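Local coordinates for protein probable enoyl-CoA hydratase/isomerase (Pseudomonas aeruginosa PAO1, PDB 5WYD) that is probably a crotonase-family enoyl-CoA hydratase or isomerase, perhaps with hydro-lyase activity, with a proposed role in making the diffusible signal factor DSF, at residues H24-L29 with D58-A63; Y62-T67 with R106-V111. The protein carries 1 engineered substitution. One frame throughout, in Å; residues are numbered along the deposited sequence.

Contact 1 of 2, residues H24-L29 with D58-A63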
loop_
_atom_site.group_PDB
_atom_site.type_symbol
_atom_site.label_atom_id
_atom_site.label_comp_id
_atom_site.label_asym_id
_atom_site.label_seq_id
_atom_site.Cartn_x
_atom_site.Cartn_y
_atom_site.Cartn_z
ATOM N N HIS A 24 23.595 32.922 5.109
ATOM C CA HIS A 24 24.786 32.793 5.930
ATOM C C HIS A 24 25.472 31.503 5.503
ATOM O O HIS A 24 24.924 30.412 5.705
ATOM C CB HIS A 24 24.440 32.776 7.419
ATOM C CG HIS A 24 23.553 33.903 7.854
ATOM N ND1 HIS A 24 24.034 35.153 8.175
ATOM C CD2 HIS A 24 22.215 33.949 8.055
ATOM C CE1 HIS A 24 23.025 35.929 8.530
ATOM N NE2 HIS A 24 21.911 35.220 8.471
ATOM N N GLY A 25 26.690 31.625 4.970
ATOM C CA GLY A 25 27.392 30.435 4.503
ATOM C C GLY A 25 26.543 29.709 3.479
ATOM O O GLY A 25 26.104 30.292 2.483
ATOM N N HIS A 26 26.344 28.409 3.695
ATOM C CA HIS A 26 25.486 27.589 2.858
ATOM C C HIS A 26 24.080 27.479 3.410
ATOM O O HIS A 26 23.293 26.688 2.909
ATOM C CB HIS A 26 26.086 26.200 2.672
ATOM C CG HIS A 26 27.357 26.194 1.884
ATOM N ND1 HIS A 26 28.591 25.980 2.456
ATOM C CD2 HIS A 26 27.576 26.301 0.553
ATOM C CE1 HIS A 26 29.522 26.009 1.518
ATOM N NE2 HIS A 26 28.930 26.192 0.351
ATOM N N THR A 27 23.755 28.218 4.449
ATOM C CA THR A 27 22.440 28.148 5.060
ATOM C C THR A 27 21.654 29.379 4.636
ATOM O O THR A 27 22.178 30.498 4.665
ATOM C CB THR A 27 22.579 28.057 6.582
ATOM O OG1 THR A 27 23.323 26.878 6.890
ATOM C CG2 THR A 27 21.229 27.967 7.282
ATOM N N ALA A 28 20.425 29.168 4.178
ATOM C CA ALA A 28 19.556 30.261 3.765
ATOM C C ALA A 28 18.502 30.515 4.833
ATOM O O ALA A 28 17.754 29.603 5.197
ATOM C CB ALA A 28 18.885 29.955 2.431
ATOM N N LEU A 29 18.424 31.758 5.303
ATOM C CA LEU A 29 17.501 32.157 6.358
ATOM C C LEU A 29 16.291 32.858 5.772
ATOM O O LEU A 29 16.419 33.908 5.134
ATOM C CB LEU A 29 18.173 33.084 7.364
ATOM C CG LEU A 29 17.174 33.731 8.330
ATOM C CD1 LEU A 29 16.383 32.723 9.142
ATOM C CD2 LEU A 29 17.906 34.721 9.217
ATOM N N ASP A 58 19.721 26.146 -6.309
ATOM C CA ASP A 58 21.042 26.601 -5.906
ATOM C C ASP A 58 21.819 25.515 -5.178
ATOM O O ASP A 58 21.343 24.968 -4.177
ATOM C CB ASP A 58 20.926 27.818 -5.012
ATOM C CG ASP A 58 22.239 28.495 -4.836
ATOM O OD1 ASP A 58 23.268 27.872 -5.177
ATOM O OD2 ASP A 58 22.250 29.658 -4.391
ATOM N N ASP A 59 23.065 25.283 -5.598
ATOM C CA ASP A 59 23.889 24.264 -4.957
ATOM C C ASP A 59 24.691 24.812 -3.796
ATOM O O ASP A 59 25.321 24.032 -3.070
ATOM C CB ASP A 59 24.856 23.638 -5.956
ATOM C CG ASP A 59 24.146 22.987 -7.100
ATOM O OD1 ASP A 59 22.902 23.058 -7.122
ATOM O OD2 ASP A 59 24.814 22.381 -7.957
ATOM N N ASP A 60 24.646 26.123 -3.588
ATOM C CA ASP A 60 25.358 26.821 -2.533
ATOM C C ASP A 60 24.627 26.754 -1.215
ATOM O O ASP A 60 25.055 27.376 -0.247
ATOM C CB ASP A 60 25.553 28.285 -2.919
ATOM C CG ASP A 60 26.604 28.961 -2.085
ATOM O OD1 ASP A 60 27.407 28.232 -1.469
ATOM O OD2 ASP A 60 26.642 30.203 -2.068
ATOM N N ILE A 61 23.444 26.182 -1.192
ATOM C CA ILE A 61 22.680 26.110 0.032
ATOM C C ILE A 61 22.517 24.668 0.467
ATOM O O ILE A 61 21.972 23.843 -0.277
ATOM C CB ILE A 61 21.326 26.783 -0.121
ATOM C CG1 ILE A 61 21.604 28.249 -0.362
ATOM C CG2 ILE A 61 20.540 26.522 1.133
ATOM C CD1 ILE A 61 22.422 28.862 0.764
ATOM N N TYR A 62 22.970 24.367 1.676
ATOM C CA TYR A 62 22.815 23.032 2.198
ATOM C C TYR A 62 21.820 22.951 3.331
ATOM O O TYR A 62 21.388 21.843 3.664
ATOM C CB TYR A 62 24.159 22.466 2.667
ATOM C CG TYR A 62 25.273 22.654 1.681
ATOM C CD1 TYR A 62 25.065 22.441 0.331
ATOM C CD2 TYR A 62 26.556 22.956 2.108
ATOM C CE1 TYR A 62 26.089 22.583 -0.575
ATOM C CE2 TYR A 62 27.590 23.090 1.206
ATOM C CZ TYR A 62 27.351 22.903 -0.145
ATOM O OH TYR A 62 28.365 23.030 -1.073
ATOM N N ALA A 63 21.444 24.074 3.929
ATOM C CA ALA A 63 20.508 24.051 5.044
ATOM C C ALA A 63 19.507 25.184 4.908
ATOM O O ALA A 63 19.735 26.139 4.175
ATOM C CB ALA A 63 21.221 24.134 6.399
#
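His26 and Tyr62 stack just before two neighbouring strands. Their side chains run side by side and point the same way. The rings form an offset stack, centroids 4.0 Å apart and planes 22° apart. Tyr62 CE2 sits over the middle of one imidazole face, 3.2 Å from His26 CG. Both CG atoms lie anti to their own carbonyl carbons (chi1 -67° for His26, -47° for Tyr62), which sends the two rings out together.

Behind the rings the packing is tight. His26 O accepts from Tyr62 N at 2.6 Å, and more weakly from Ala63 N at 3.4 Å. The parallel bridge between Thr27 and Ala63 follows, with Ala28 N bonded to Ala63 O at 3.1 Å. On one face of the sheet Thr27 OG1 lies 3.5 Å from Ala63 CB, and helix 200-211 packs there through Ala208. Ile61 CG2 meets Ala28 CB at 4.0 Å.

The other side is looser. Gly25, in the type II' turn from His24 to Thr27, is exposed. Asp60 is partly exposed, and its OD2 forms a salt bridge with Lys23 NZ. Strands 27-32 and 63-68, linked through helix 42-57, are parallel neighbours in the main sheet of the crotonase fold. Their buried junction relies on backbone bonds and close side-chain packing. Toward the turn a ring stack takes over, between buried Tyr62 and partly exposed His26.

Contact 2 of 2, residues Y62-T67 with R106-V111; sequences YALVVT and RDFRGV
Leu64 packs against Phe108 through its CB and one methyl. Its CG is anti to the backbone N (chi1 -178°), and the chain carries on extended, bringing CD1 alongside the Phe108 ring. Leu64 CB comes to 3.3 Å from Phe108 CE2. Leu64 CD1 lies 3.5 Å from Phe108 CD2. The CD2-CE2 bond of the phenyl ring therefore touches both the root and a branch of the leucine, and the two side chains cross at a slant.

Phe108 also has its CG anti to its own N, with chi1 169°. This turns the ring back over its own loop. Gly110 N lies over the centre of one ring face, 3.3 Å above the plane. Helix 42-57 touches the pair, with Ile52 and Leu55 on Leu64 and Asn56 on Phe108.

Val111 packs differently. Its CG1 stands between the backbone N and the carbonyl carbon (chi1 61°) and reaches Ala63 CB at 3.9 Å. Both residues point to the sheet face that helix 200-211 covers, through Val211 and Ala208.

The backbones join where these side chains meet. Val111 O accepts from Leu64 N at 2.7 Å. The same oxygen lies 3.4 Å from Ala63 CA, a CA-H...O contact. Gly110 CA passes 3.6 Å from Tyr62 O.

Strand 63-68, helix 88-106 and strand 111-116 form a beta-alpha-beta crossover between adjacent parallel strands. Parallel crossovers of this kind occur in the crotonase fold, whose core is a spiral of beta-beta-alpha units.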
loop_
_atom_site.group_PDB
_atom_site.type_symbol
_atom_site.label_atom_id
_atom_site.label_comp_id
_atom_site.label_asym_id
_atom_site.label_seq_id
_atom_site.Cartn_x
_atom_site.Cartn_y
_atom_site.Cartn_z
ATOM N N TYR A 62 22.970 24.367 1.676
ATOM C CA TYR A 62 22.815 23.032 2.198
ATOM C C TYR A 62 21.820 22.951 3.331
ATOM O O TYR A 62 21.388 21.843 3.664
ATOM C CB TYR A 62 24.159 22.466 2.667
ATOM C CG TYR A 62 25.273 22.654 1.681
ATOM C CD1 TYR A 62 25.065 22.441 0.331
ATOM C CD2 TYR A 62 26.556 22.956 2.108
ATOM C CE1 TYR A 62 26.089 22.583 -0.575
ATOM C CE2 TYR A 62 27.590 23.090 1.206
ATOM C CZ TYR A 62 27.351 22.903 -0.145
ATOM O OH TYR A 62 28.365 23.030 -1.073
ATOM N N ALA A 63 21.444 24.074 3.929
ATOM C CA ALA A 63 20.508 24.051 5.044
ATOM C C ALA A 63 19.507 25.184 4.908
ATOM O O ALA A 63 19.735 26.139 4.175
ATOM C CB ALA A 63 21.221 24.134 6.399
ATOM N N LEU A 64 18.355 25.015 5.552
ATOM C CA LEU A 64 17.294 26.012 5.601
ATOM C C LEU A 64 16.795 26.205 7.027
ATOM O O LEU A 64 16.680 25.238 7.785
ATOM C CB LEU A 64 16.143 25.613 4.678
ATOM C CG LEU A 64 14.894 26.455 4.456
ATOM C CD1 LEU A 64 14.227 25.903 3.226
ATOM C CD2 LEU A 64 13.915 26.402 5.617
ATOM N N VAL A 65 16.523 27.458 7.390
ATOM C CA VAL A 65 15.965 27.824 8.686
ATOM C C VAL A 65 14.788 28.758 8.446
ATOM O O VAL A 65 14.829 29.584 7.525
ATOM C CB VAL A 65 17.021 28.472 9.608
ATOM C CG1 VAL A 65 16.403 28.928 10.937
ATOM C CG2 VAL A 65 18.176 27.492 9.856
ATOM N N VAL A 66 13.697 28.530 9.173
ATOM C CA VAL A 66 12.522 29.401 9.156
ATOM C C VAL A 66 12.155 29.784 10.585
ATOM O O VAL A 66 12.003 28.913 11.448
ATOM C CB VAL A 66 11.323 28.753 8.447
ATOM C CG1 VAL A 66 11.658 28.525 7.011
ATOM C CG2 VAL A 66 10.982 27.438 9.106
ATOM N N THR A 67 11.955 31.080 10.823
ATOM C CA THR A 67 11.595 31.579 12.145
ATOM C C THR A 67 10.547 32.671 11.982
ATOM O O THR A 67 10.414 33.266 10.908
ATOM C CB THR A 67 12.826 32.116 12.915
ATOM O OG1 THR A 67 12.498 32.327 14.295
ATOM C CG2 THR A 67 13.266 33.439 12.335
ATOM N N ARG A 106 8.586 20.646 2.716
ATOM C CA ARG A 106 8.865 19.281 3.118
ATOM C C ARG A 106 9.779 18.601 2.120
ATOM O O ARG A 106 10.519 17.681 2.472
ATOM C CB ARG A 106 7.549 18.534 3.237
ATOM C CG ARG A 106 7.703 17.053 3.376
ATOM C CD ARG A 106 6.341 16.392 3.397
ATOM N NE ARG A 106 5.585 16.555 2.168
ATOM C CZ ARG A 106 5.547 15.647 1.206
ATOM N NH1 ARG A 106 6.231 14.528 1.348
ATOM N NH2 ARG A 106 4.826 15.856 0.112
ATOM N N ASP A 107 9.683 18.982 0.861
ATOM C CA ASP A 107 10.507 18.398 -0.174
ATOM C C ASP A 107 11.802 19.169 -0.429
ATOM O O ASP A 107 12.485 18.878 -1.416
ATOM C CB ASP A 107 9.697 18.287 -1.457
ATOM C CG ASP A 107 8.617 17.258 -1.354
ATOM O OD1 ASP A 107 8.601 16.505 -0.360
ATOM O OD2 ASP A 107 7.764 17.213 -2.261
ATOM N N PHE A 108 12.148 20.158 0.399
ATOM C CA PHE A 108 13.407 20.854 0.173
ATOM C C PHE A 108 14.537 19.834 0.237
ATOM O O PHE A 108 14.587 19.013 1.158
ATOM C CB PHE A 108 13.588 21.962 1.213
ATOM C CG PHE A 108 14.966 22.560 1.215
ATOM C CD1 PHE A 108 15.574 22.907 0.040
ATOM C CD2 PHE A 108 15.630 22.810 2.390
ATOM C CE1 PHE A 108 16.849 23.449 0.027
ATOM C CE2 PHE A 108 16.905 23.356 2.378
ATOM C CZ PHE A 108 17.502 23.672 1.202
ATOM N N ARG A 109 15.431 19.859 -0.756
ATOM C CA ARG A 109 16.484 18.843 -0.798
ATOM C C ARG A 109 17.403 18.935 0.409
ATOM O O ARG A 109 17.860 17.913 0.927
ATOM C CB ARG A 109 17.297 18.948 -2.084
ATOM C CG ARG A 109 17.928 20.285 -2.378
ATOM C CD ARG A 109 18.746 20.168 -3.642
ATOM N NE ARG A 109 19.512 21.383 -3.869
ATOM C CZ ARG A 109 20.445 21.517 -4.802
ATOM N NH1 ARG A 109 20.754 20.502 -5.600
ATOM N NH2 ARG A 109 21.082 22.667 -4.918
ATOM N N GLY A 110 17.741 20.151 0.818
ATOM C CA GLY A 110 18.516 20.360 2.016
ATOM C C GLY A 110 17.667 20.234 3.258
ATOM O O GLY A 110 16.452 20.107 3.194
ATOM N N VAL A 111 18.342 20.146 4.401
ATOM C CA VAL A 111 17.643 20.061 5.676
ATOM C C VAL A 111 16.985 21.395 6.009
ATOM O O VAL A 111 17.550 22.474 5.803
ATOM C CB VAL A 111 18.605 19.623 6.790
ATOM C CG1 VAL A 111 19.688 20.634 6.926
ATOM C CG2 VAL A 111 17.862 19.487 8.093
#

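Strand 63-68 belongs to both contacts. Contact 1 pairs its start with strand 27-32, and contact 2 pairs it with strand 111-116 on the other side. Tyr62 and Ala63 are shared, and the centres lie about 9 Å apart. Contact 2 is the deeper: all its touching residues are buried and its side-chain packing is apolar. Contact 1 is also mostly buried but reaches solvent at its turn, where an aromatic stack and charged groups appear. A charged link joins the two loops, since Arg109 NH2 forms a salt bridge with Asp59 OD1. On the sheet itself the link is apolar, as Thr27 CG2 packs against Val65 CG2.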